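Local coordinates for protein thermostable carboxypeptidase 1 (Pyrococcus furiosus, PDB 1KA2) that removes amino acids one after another from the C-terminus of peptides, with broad specificity, as a cobalt-dependent metallocarboxypeptidase of the M32 family that forms homodimers, at residues Y163-R168 / I470-E475; V172-E177 / D484-Y489; Q279-F284 / I464-S469. One frame throughout, in Å; residues are numbered along the deposited sequence.

Contact 1. Residues Y163-R168 / I470-E475; sequences YEEGLR and IYPPKE
Glu165 lays its side chain across the ring of Pro473 at about a right angle, CB reaching Pro473 CD at 3.6 Å. With CG anti to the backbone N (chi1 -169°) and the chain straight beyond it, the carboxylate is carried on past Pro473 to the ring of Pro472, where OE1 comes within 4.1 Å of Pro472 CB; its charge is met by Arg88. The Glu164 side chain and the Pro473 ring slide past each other in opposite directions, OE2 lying 3.7 Å from Pro473 CB. The Glu164 carboxylate is buried but satisfied, OE2 by the hydroxyl of Ser294 and OE1 by the backbone N of Gly296, about 8 Å from the side chain of the metal ligand Glu299. The polar link between the segments is a water, which donates to Glu165 O and accepts from Lys474 N at 2.7 Å. Gly166, with the positive phi (84°) of the type II turn from Glu164 to Leu167, would press any CB against Glu165 O; the extended Lys474 runs over it, CE 3.5 Å from Gly166 O, to a salt bridge with Asp171. In the fold, the loop joining helix 155-163 to helix 169-192 thus rests on the proline-led start of helix 473-481. Helix 81-99 borders the Glu165 and Pro472 side, while helix 421-440 packs against Glu164 and Leu167.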
loop_
_atom_site.group_PDB
_atom_site.type_symbol
_atom_site.label_atom_id
_atom_site.label_comp_id
_atom_site.label_asym_id
_atom_site.label_seq_id
_atom_site.Cartn_x
_atom_site.Cartn_y
_atom_site.Cartn_z
ATOM N N TYR A 163 -22.321 15.810 -4.091
ATOM C CA TYR A 163 -21.920 14.541 -4.691
ATOM C C TYR A 163 -21.911 14.498 -6.210
ATOM O O TYR A 163 -21.388 13.551 -6.801
ATOM C CB TYR A 163 -22.813 13.422 -4.163
ATOM C CG TYR A 163 -22.766 13.314 -2.664
ATOM C CD1 TYR A 163 -23.780 13.850 -1.874
ATOM C CD2 TYR A 163 -21.672 12.724 -2.027
ATOM C CE1 TYR A 163 -23.707 13.805 -0.482
ATOM C CE2 TYR A 163 -21.588 12.675 -0.632
ATOM C CZ TYR A 163 -22.609 13.219 0.131
ATOM O OH TYR A 163 -22.530 13.177 1.504
ATOM N N GLU A 164 -22.511 15.501 -6.838
ATOM C CA GLU A 164 -22.551 15.577 -8.291
ATOM C C GLU A 164 -22.569 17.061 -8.676
ATOM O O GLU A 164 -23.629 17.702 -8.739
ATOM C CB GLU A 164 -23.790 14.852 -8.825
ATOM C CG GLU A 164 -23.870 14.743 -10.355
ATOM C CD GLU A 164 -22.848 13.784 -10.965
ATOM O OE1 GLU A 164 -22.326 12.920 -10.232
ATOM O OE2 GLU A 164 -22.580 13.876 -12.189
ATOM N N GLU A 165 -21.373 17.594 -8.909
ATOM C CA GLU A 165 -21.187 18.993 -9.260
ATOM C C GLU A 165 -22.249 19.510 -10.223
ATOM O O GLU A 165 -22.399 19.003 -11.337
ATOM C CB GLU A 165 -19.797 19.184 -9.868
ATOM C CG GLU A 165 -19.375 20.637 -10.036
ATOM C CD GLU A 165 -18.012 20.775 -10.696
ATOM O OE1 GLU A 165 -17.555 21.923 -10.856
ATOM O OE2 GLU A 165 -17.400 19.739 -11.056
ATOM N N GLY A 166 -23.002 20.513 -9.780
ATOM C CA GLY A 166 -24.032 21.087 -10.628
ATOM C C GLY A 166 -25.382 20.388 -10.638
ATOM O O GLY A 166 -26.317 20.855 -11.302
ATOM N N LEU A 167 -25.504 19.274 -9.920
ATOM C CA LEU A 167 -26.773 18.555 -9.880
ATOM C C LEU A 167 -27.760 19.341 -9.003
ATOM O O LEU A 167 -27.383 19.897 -7.965
ATOM C CB LEU A 167 -26.566 17.137 -9.330
ATOM C CG LEU A 167 -27.721 16.158 -9.564
ATOM C CD1 LEU A 167 -27.936 15.975 -11.065
ATOM C CD2 LEU A 167 -27.415 14.815 -8.912
ATOM N N ARG A 168 -29.015 19.408 -9.438
ATOM C CA ARG A 168 -30.043 20.140 -8.696
ATOM C C ARG A 168 -31.203 19.203 -8.431
ATOM O O ARG A 168 -31.341 18.189 -9.107
ATOM C CB ARG A 168 -30.553 21.347 -9.504
ATOM C CG ARG A 168 -29.547 22.463 -9.779
ATOM C CD ARG A 168 -29.131 23.177 -8.508
ATOM N NE ARG A 168 -27.817 22.738 -8.051
ATOM C CZ ARG A 168 -26.691 23.426 -8.218
ATOM N NH1 ARG A 168 -26.709 24.602 -8.827
ATOM N NH2 ARG A 168 -25.539 22.925 -7.787
ATOM N N ILE A 470 -11.827 18.798 -16.617
ATOM C CA ILE A 470 -11.728 20.107 -17.236
ATOM C C ILE A 470 -13.055 20.873 -17.158
ATOM O O ILE A 470 -13.082 22.048 -16.798
ATOM C CB ILE A 470 -11.278 19.971 -18.708
ATOM C CG1 ILE A 470 -9.779 19.647 -18.743
ATOM C CG2 ILE A 470 -11.566 21.248 -19.475
ATOM C CD1 ILE A 470 -9.264 19.225 -20.096
ATOM N N TYR A 471 -14.147 20.189 -17.481
ATOM C CA TYR A 471 -15.472 20.799 -17.478
ATOM C C TYR A 471 -16.384 20.159 -16.441
ATOM O O TYR A 471 -16.207 18.994 -16.089
ATOM C CB TYR A 471 -16.129 20.632 -18.854
ATOM C CG TYR A 471 -15.246 21.009 -20.025
ATOM C CD1 TYR A 471 -14.631 20.029 -20.808
ATOM C CD2 TYR A 471 -15.031 22.348 -20.357
ATOM C CE1 TYR A 471 -13.826 20.378 -21.899
ATOM C CE2 TYR A 471 -14.228 22.705 -21.441
ATOM C CZ TYR A 471 -13.632 21.715 -22.205
ATOM O OH TYR A 471 -12.857 22.075 -23.283
ATOM N N PRO A 472 -17.379 20.914 -15.944
ATOM C CA PRO A 472 -18.300 20.355 -14.950
ATOM C C PRO A 472 -19.065 19.234 -15.642
ATOM O O PRO A 472 -19.090 19.174 -16.870
ATOM C CB PRO A 472 -19.201 21.541 -14.606
ATOM C CG PRO A 472 -18.322 22.739 -14.874
ATOM C CD PRO A 472 -17.637 22.351 -16.155
ATOM N N PRO A 473 -19.707 18.342 -14.874
ATOM C CA PRO A 473 -20.461 17.233 -15.471
ATOM C C PRO A 473 -21.373 17.622 -16.634
ATOM O O PRO A 473 -21.298 17.041 -17.715
ATOM C CB PRO A 473 -21.252 16.680 -14.292
ATOM C CG PRO A 473 -20.346 16.935 -13.140
ATOM C CD PRO A 473 -19.848 18.341 -13.406
ATOM N N LYS A 474 -22.236 18.605 -16.413
ATOM C CA LYS A 474 -23.159 19.021 -17.460
ATOM C C LYS A 474 -22.457 19.562 -18.695
ATOM O O LYS A 474 -22.713 19.106 -19.805
ATOM C CB LYS A 474 -24.142 20.051 -16.912
ATOM C CG LYS A 474 -25.112 19.446 -15.919
ATOM C CD LYS A 474 -26.131 20.448 -15.450
ATOM C CE LYS A 474 -27.141 19.796 -14.524
ATOM N NZ LYS A 474 -28.292 20.704 -14.250
ATOM N N GLU A 475 -21.563 20.521 -18.504
ATOM C CA GLU A 475 -20.842 21.097 -19.628
ATOM C C GLU A 475 -20.066 20.016 -20.385
ATOM O O GLU A 475 -19.900 20.101 -21.596
ATOM C CB GLU A 475 -19.906 22.205 -19.135
ATOM C CG GLU A 475 -19.226 22.980 -20.251
ATOM C CD GLU A 475 -18.479 24.205 -19.750
ATOM O OE1 GLU A 475 -17.825 24.873 -20.578
ATOM O OE2 GLU A 475 -18.550 24.500 -18.534
HETATM O O HOH W 1 -22.278 19.987 -14.066
#

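Contact 2. Residues V172-E177 / D484-Y489; sequences VEKMFE and DMDAEY
A chi1 of 62° sets Met175 CG between its own backbone N and carbonyl carbon, and from there the chain runs out extended; Met485 starts with CG anti to the backbone N, stays straight through SD, and turns only at chi3 (95°), which swings its methyl onto Met175. The two thioether chains cross at a slant, and the touching is done by one group: Met485 CE lies 3.3 Å from Met175 SD and 3.7 Å from Met175 CB. A methyl thus sits against both the sulfur and the root of the other side chain. Ala487 fills the next place along. Its CB points at the helix 169-192 backbone and stops 3.8 Å from Met175 O, so that the chain leading into helix 488-498 comes in close, on a residue too short to hold it off. Val178 and Leu179, one turn further on, cover the same methyl, and helix 421-440 closes the methionine side through Thr424 and Leu429.

Lys174 reaches across beside this apolar patch. Its chain extends over to bring NZ to 3.9 Å from Ala487 N, above the backbone that leads into the helix. Asp486 OD1 is 4.4 Å from Lys174 NZ, beyond a salt bridge; the same oxygen accepts a long, weak capping bond from Glu488 N.

The chemistry is therefore mostly van der Waals, thioether and methyl against a helix flank. The ammonium group, covered here without a hydrogen-bonding partner in the model, can add at most a loose electrostatic pull toward Asp486, probably a modest one.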
loop_
_atom_site.group_PDB
_atom_site.type_symbol
_atom_site.label_atom_id
_atom_site.label_comp_id
_atom_site.label_asym_id
_atom_site.label_seq_id
_atom_site.Cartn_x
_atom_site.Cartn_y
_atom_site.Cartn_z
ATOM N N VAL A 172 -33.014 15.895 -10.749
ATOM C CA VAL A 172 -33.407 14.570 -10.275
ATOM C C VAL A 172 -34.910 14.363 -10.344
ATOM O O VAL A 172 -35.385 13.275 -10.662
ATOM C CB VAL A 172 -32.934 14.335 -8.811
ATOM C CG1 VAL A 172 -33.215 12.895 -8.395
ATOM C CG2 VAL A 172 -31.451 14.656 -8.686
ATOM N N GLU A 173 -35.654 15.414 -10.034
ATOM C CA GLU A 173 -37.109 15.347 -10.064
ATOM C C GLU A 173 -37.561 14.964 -11.465
ATOM O O GLU A 173 -38.462 14.145 -11.637
ATOM C CB GLU A 173 -37.683 16.706 -9.678
ATOM C CG GLU A 173 -39.171 16.727 -9.411
ATOM C CD GLU A 173 -39.591 18.036 -8.775
ATOM O OE1 GLU A 173 -39.338 19.093 -9.388
ATOM O OE2 GLU A 173 -40.161 18.011 -7.664
ATOM N N LYS A 174 -36.902 15.548 -12.460
ATOM C CA LYS A 174 -37.212 15.309 -13.867
ATOM C C LYS A 174 -36.950 13.898 -14.401
ATOM O O LYS A 174 -37.842 13.278 -14.986
ATOM C CB LYS A 174 -36.442 16.295 -14.751
ATOM C CG LYS A 174 -36.349 15.826 -16.208
ATOM C CD LYS A 174 -35.023 16.216 -16.858
ATOM C CE LYS A 174 -34.828 15.500 -18.196
ATOM N NZ LYS A 174 -34.643 14.021 -18.048
ATOM N N MET A 175 -35.723 13.405 -14.242
ATOM C CA MET A 175 -35.394 12.084 -14.758
ATOM C C MET A 175 -36.313 11.016 -14.195
ATOM O O MET A 175 -36.722 10.102 -14.909
ATOM C CB MET A 175 -33.929 11.726 -14.472
ATOM C CG MET A 175 -33.554 11.655 -13.011
ATOM S SD MET A 175 -31.802 11.236 -12.773
ATOM C CE MET A 175 -31.825 10.672 -11.065
ATOM N N PHE A 176 -36.649 11.133 -12.916
ATOM C CA PHE A 176 -37.516 10.147 -12.293
ATOM C C PHE A 176 -38.976 10.234 -12.746
ATOM O O PHE A 176 -39.724 9.265 -12.608
ATOM C CB PHE A 176 -37.408 10.245 -10.767
ATOM C CG PHE A 176 -36.242 9.484 -10.202
ATOM C CD1 PHE A 176 -35.281 10.125 -9.422
ATOM C CD2 PHE A 176 -36.104 8.119 -10.451
ATOM C CE1 PHE A 176 -34.197 9.416 -8.891
ATOM C CE2 PHE A 176 -35.025 7.400 -9.926
ATOM C CZ PHE A 176 -34.069 8.054 -9.144
ATOM N N GLU A 177 -39.380 11.386 -13.279
ATOM C CA GLU A 177 -40.746 11.547 -13.775
ATOM C C GLU A 177 -40.853 10.742 -15.066
ATOM O O GLU A 177 -41.793 9.973 -15.258
ATOM C CB GLU A 177 -41.052 13.026 -14.047
ATOM C CG GLU A 177 -41.068 13.877 -12.787
ATOM C CD GLU A 177 -41.409 15.332 -13.053
ATOM O OE1 GLU A 177 -40.730 15.959 -13.894
ATOM O OE2 GLU A 177 -42.347 15.851 -12.412
ATOM N N ASP A 484 -27.867 17.039 -23.278
ATOM C CA ASP A 484 -27.858 16.811 -21.844
ATOM C C ASP A 484 -28.424 15.424 -21.566
ATOM O O ASP A 484 -28.939 14.763 -22.468
ATOM C CB ASP A 484 -28.719 17.871 -21.152
ATOM C CG ASP A 484 -28.160 19.266 -21.311
ATOM O OD1 ASP A 484 -27.301 19.662 -20.498
ATOM O OD2 ASP A 484 -28.572 19.963 -22.260
ATOM N N MET A 485 -28.319 14.983 -20.319
ATOM C CA MET A 485 -28.841 13.683 -19.945
ATOM C C MET A 485 -30.333 13.664 -20.266
ATOM O O MET A 485 -31.022 14.671 -20.109
ATOM C CB MET A 485 -28.624 13.433 -18.443
ATOM C CG MET A 485 -29.225 12.129 -17.939
ATOM S SD MET A 485 -28.910 11.812 -16.192
ATOM C CE MET A 485 -30.386 12.450 -15.439
ATOM N N ASP A 486 -30.816 12.521 -20.736
ATOM C CA ASP A 486 -32.228 12.352 -21.056
ATOM C C ASP A 486 -32.627 10.912 -20.782
ATOM O O ASP A 486 -32.250 9.993 -21.513
ATOM C CB ASP A 486 -32.509 12.700 -22.517
ATOM C CG ASP A 486 -33.909 12.288 -22.954
ATOM O OD1 ASP A 486 -34.884 12.573 -22.223
ATOM O OD2 ASP A 486 -34.034 11.681 -24.035
ATOM N N ALA A 487 -33.389 10.727 -19.715
ATOM C CA ALA A 487 -33.840 9.410 -19.303
ATOM C C ALA A 487 -34.442 8.575 -20.425
ATOM O O ALA A 487 -34.399 7.348 -20.374
ATOM C CB ALA A 487 -34.843 9.552 -18.176
ATOM N N GLU A 488 -35.002 9.236 -21.435
ATOM C CA GLU A 488 -35.638 8.544 -22.561
ATOM C C GLU A 488 -34.836 7.400 -23.180
ATOM O O GLU A 488 -35.414 6.378 -23.561
ATOM C CB GLU A 488 -36.007 9.547 -23.661
ATOM C CG GLU A 488 -37.205 10.434 -23.339
ATOM C CD GLU A 488 -38.465 9.629 -23.079
ATOM O OE1 GLU A 488 -38.674 8.616 -23.784
ATOM O OE2 GLU A 488 -39.246 10.015 -22.180
ATOM N N TYR A 489 -33.517 7.569 -23.285
ATOM C CA TYR A 489 -32.666 6.533 -23.871
ATOM C C TYR A 489 -32.690 5.228 -23.099
ATOM O O TYR A 489 -32.747 4.146 -23.692
ATOM C CB TYR A 489 -31.223 7.015 -23.986
ATOM C CG TYR A 489 -31.020 8.043 -25.067
ATOM C CD1 TYR A 489 -31.056 9.402 -24.776
ATOM C CD2 TYR A 489 -30.808 7.657 -26.388
ATOM C CE1 TYR A 489 -30.880 10.351 -25.775
ATOM C CE2 TYR A 489 -30.638 8.599 -27.395
ATOM C CZ TYR A 489 -30.673 9.941 -27.077
ATOM O OH TYR A 489 -30.485 10.876 -28.060
#

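Contact 3. Residues Q279-F284 / I464-S469; sequences QQDERF and IHRWGS
Gln279 and His465 slant across each other, amide and imidazole planes 65° apart, and the amide meets the ring at its edge: Gln279 NE2 donates to His465 ND1 at 2.9 Å with an N-H angle of 165°. The same amide nitrogen also bonds the carbonyl O of Lys457. Gln301, of the HES/GQ motif, takes up the other ring nitrogen, NE2, and Tyr276 stacks on the imidazole. Gln279 directly follows helix 261-278, which carries the HEXXH residues, and the His465 side chain, near the end of helix 454-465, is about 9 Å from that of the metal ligand His273.

Asp281 and Arg466 run side by side, pointing the same way, but their charged ends do not pair; a water stands between them, donating to Asp281 OD2 at 2.8 Å and to Arg466 O while accepting from Arg466 NE. Asp281 spends its carboxylate on Arg283, which grips it side-on, NE to OD1 and NH2 to OD2 (2.7 Å), and its OD1 also takes the backbone N of Arg283 in an Asx turn. An alanine in place of Asp281 is likely to undo that turn and leave the Arg283 guanidinium without its mate, free to swing beside Arg466. A second water accepts from Asp281 N and donates to both Gln280 OE1 and Arg466 O.

The two guanidinium groups approach to 3.5 Å between Arg283 NH2 and Arg466 NH2. Their like charges are probably tolerated because Asp281 and Glu462 each neutralise one, leaving the direct amide-imidazole bond and the shared waters to join the segments.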
loop_
_atom_site.group_PDB
_atom_site.type_symbol
_atom_site.label_atom_id
_atom_site.label_comp_id
_atom_site.label_asym_id
_atom_site.label_seq_id
_atom_site.Cartn_x
_atom_site.Cartn_y
_atom_site.Cartn_z
ATOM N N GLN A 279 -7.507 5.878 -19.126
ATOM C CA GLN A 279 -7.449 6.665 -20.353
ATOM C C GLN A 279 -7.488 8.164 -20.109
ATOM O O GLN A 279 -8.130 8.910 -20.840
ATOM C CB GLN A 279 -8.573 6.238 -21.299
ATOM C CG GLN A 279 -8.489 4.752 -21.642
ATOM C CD GLN A 279 -9.237 4.373 -22.905
ATOM O OE1 GLN A 279 -8.680 3.718 -23.784
ATOM N NE2 GLN A 279 -10.498 4.769 -22.997
ATOM N N GLN A 280 -6.773 8.590 -19.076
ATOM C CA GLN A 280 -6.698 9.989 -18.719
ATOM C C GLN A 280 -5.558 10.603 -19.530
ATOM O O GLN A 280 -4.721 9.885 -20.065
ATOM C CB GLN A 280 -6.435 10.107 -17.220
ATOM C CG GLN A 280 -7.019 11.339 -16.592
ATOM C CD GLN A 280 -8.534 11.406 -16.695
ATOM O OE1 GLN A 280 -9.112 12.463 -16.519
ATOM N NE2 GLN A 280 -9.179 10.277 -16.965
ATOM N N ASP A 281 -5.532 11.925 -19.635
ATOM C CA ASP A 281 -4.497 12.616 -20.400
ATOM C C ASP A 281 -3.261 12.833 -19.528
ATOM O O ASP A 281 -3.313 13.593 -18.564
ATOM C CB ASP A 281 -5.045 13.963 -20.876
ATOM C CG ASP A 281 -4.194 14.598 -21.954
ATOM O OD1 ASP A 281 -2.958 14.613 -21.802
ATOM O OD2 ASP A 281 -4.769 15.101 -22.948
ATOM N N GLU A 282 -2.146 12.188 -19.872
ATOM C CA GLU A 282 -0.925 12.317 -19.070
ATOM C C GLU A 282 -0.318 13.717 -18.969
ATOM O O GLU A 282 0.576 13.947 -18.157
ATOM C CB GLU A 282 0.145 11.337 -19.557
ATOM C CG GLU A 282 -0.283 9.877 -19.488
ATOM C CD GLU A 282 0.887 8.923 -19.646
ATOM O OE1 GLU A 282 1.877 9.287 -20.312
ATOM O OE2 GLU A 282 0.814 7.805 -19.105
ATOM N N ARG A 283 -0.778 14.657 -19.782
ATOM C CA ARG A 283 -0.246 16.005 -19.668
ATOM C C ARG A 283 -0.838 16.657 -18.412
ATOM O O ARG A 283 -0.391 17.721 -17.998
ATOM C CB ARG A 283 -0.606 16.831 -20.903
ATOM C CG ARG A 283 -0.040 16.271 -22.196
ATOM C CD ARG A 283 -0.585 17.016 -23.401
ATOM N NE ARG A 283 -2.026 16.849 -23.517
ATOM C CZ ARG A 283 -2.795 17.562 -24.330
ATOM N NH1 ARG A 283 -2.257 18.493 -25.102
ATOM N NH2 ARG A 283 -4.101 17.354 -24.360
ATOM N N PHE A 284 -1.842 16.006 -17.817
ATOM C CA PHE A 284 -2.519 16.501 -16.609
ATOM C C PHE A 284 -2.038 15.789 -15.328
ATOM O O PHE A 284 -2.551 16.042 -14.227
ATOM C CB PHE A 284 -4.047 16.313 -16.730
ATOM C CG PHE A 284 -4.656 16.910 -17.986
ATOM C CD1 PHE A 284 -3.963 17.853 -18.749
ATOM C CD2 PHE A 284 -5.936 16.534 -18.395
ATOM C CE1 PHE A 284 -4.535 18.406 -19.894
ATOM C CE2 PHE A 284 -6.520 17.087 -19.545
ATOM C CZ PHE A 284 -5.820 18.021 -20.295
ATOM N N ILE A 464 -15.315 11.097 -23.568
ATOM C CA ILE A 464 -15.379 11.312 -22.119
ATOM C C ILE A 464 -14.063 11.392 -21.333
ATOM O O ILE A 464 -13.767 12.404 -20.697
ATOM C CB ILE A 464 -16.211 10.199 -21.443
ATOM C CG1 ILE A 464 -17.564 10.026 -22.146
ATOM C CG2 ILE A 464 -16.397 10.524 -19.976
ATOM C CD1 ILE A 464 -18.436 11.262 -22.143
ATOM N N HIS A 465 -13.294 10.308 -21.375
ATOM C CA HIS A 465 -12.045 10.164 -20.622
ATOM C C HIS A 465 -10.950 11.241 -20.648
ATOM O O HIS A 465 -10.617 11.811 -19.607
ATOM C CB HIS A 465 -11.421 8.809 -20.974
ATOM C CG HIS A 465 -12.363 7.650 -20.808
ATOM N ND1 HIS A 465 -12.036 6.363 -21.179
ATOM C CD2 HIS A 465 -13.619 7.587 -20.300
ATOM C CE1 HIS A 465 -13.049 5.557 -20.906
ATOM N NE2 HIS A 465 -14.021 6.276 -20.374
ATOM N N ARG A 466 -10.379 11.510 -21.817
ATOM C CA ARG A 466 -9.291 12.479 -21.916
ATOM C C ARG A 466 -9.595 13.834 -21.308
ATOM O O ARG A 466 -8.680 14.578 -20.960
ATOM C CB ARG A 466 -8.873 12.676 -23.374
ATOM C CG ARG A 466 -9.964 13.272 -24.259
ATOM C CD ARG A 466 -9.406 13.665 -25.630
ATOM N NE ARG A 466 -8.408 14.724 -25.497
ATOM C CZ ARG A 466 -7.712 15.242 -26.506
ATOM N NH1 ARG A 466 -7.893 14.806 -27.749
ATOM N NH2 ARG A 466 -6.830 16.203 -26.264
ATOM N N TRP A 467 -10.878 14.158 -21.175
ATOM C CA TRP A 467 -11.267 15.448 -20.629
ATOM C C TRP A 467 -11.104 15.572 -19.117
ATOM O O TRP A 467 -11.118 16.683 -18.581
ATOM C CB TRP A 467 -12.708 15.773 -21.042
ATOM C CG TRP A 467 -12.876 15.754 -22.534
ATOM C CD1 TRP A 467 -13.725 14.967 -23.258
ATOM C CD2 TRP A 467 -12.099 16.490 -23.490
ATOM N NE1 TRP A 467 -13.517 15.159 -24.602
ATOM C CE2 TRP A 467 -12.525 16.090 -24.771
ATOM C CE3 TRP A 467 -11.082 17.446 -23.385
ATOM C CZ2 TRP A 467 -11.969 16.612 -25.946
ATOM C CZ3 TRP A 467 -10.527 17.968 -24.557
ATOM C CH2 TRP A 467 -10.974 17.546 -25.818
ATOM N N GLY A 468 -10.926 14.447 -18.430
ATOM C CA GLY A 468 -10.769 14.504 -16.985
ATOM C C GLY A 468 -11.794 15.417 -16.329
ATOM O O GLY A 468 -12.995 15.296 -16.595
ATOM N N SER A 469 -11.312 16.331 -15.488
ATOM C CA SER A 469 -12.159 17.270 -14.767
ATOM C C SER A 469 -12.060 18.686 -15.317
ATOM O O SER A 469 -12.198 19.661 -14.576
ATOM C CB SER A 469 -11.782 17.284 -13.288
ATOM O OG SER A 469 -11.944 15.995 -12.733
HETATM O O HOH W 2 -7.836 13.781 -18.444
HETATM O O HOH W 3 -7.448 15.953 -23.325
#

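Overall arrangement
Contact 3 is the most buried of the three, though its arginines lie toward the surface; contacts 1 and 2 are partly buried. All use consecutive pieces of the C-terminal region: the end of helix 454-465, the start of helix 473-481 and the approach to helix 488-498. Contacts 1 and 2 also share the region around the start of helix 169-192 and touch through Leu167 and Val172, while Ile470 on Phe284 joins contact 1 to contact 3. Contacts 2 and 3 remain apart, about 11 Å between nearest atoms. Chemistry follows place: proline packing and one water in contact 1, methionine and alanine in contact 2, amide, imidazole, bridging waters and an arginine-aspartate pair in contact 3.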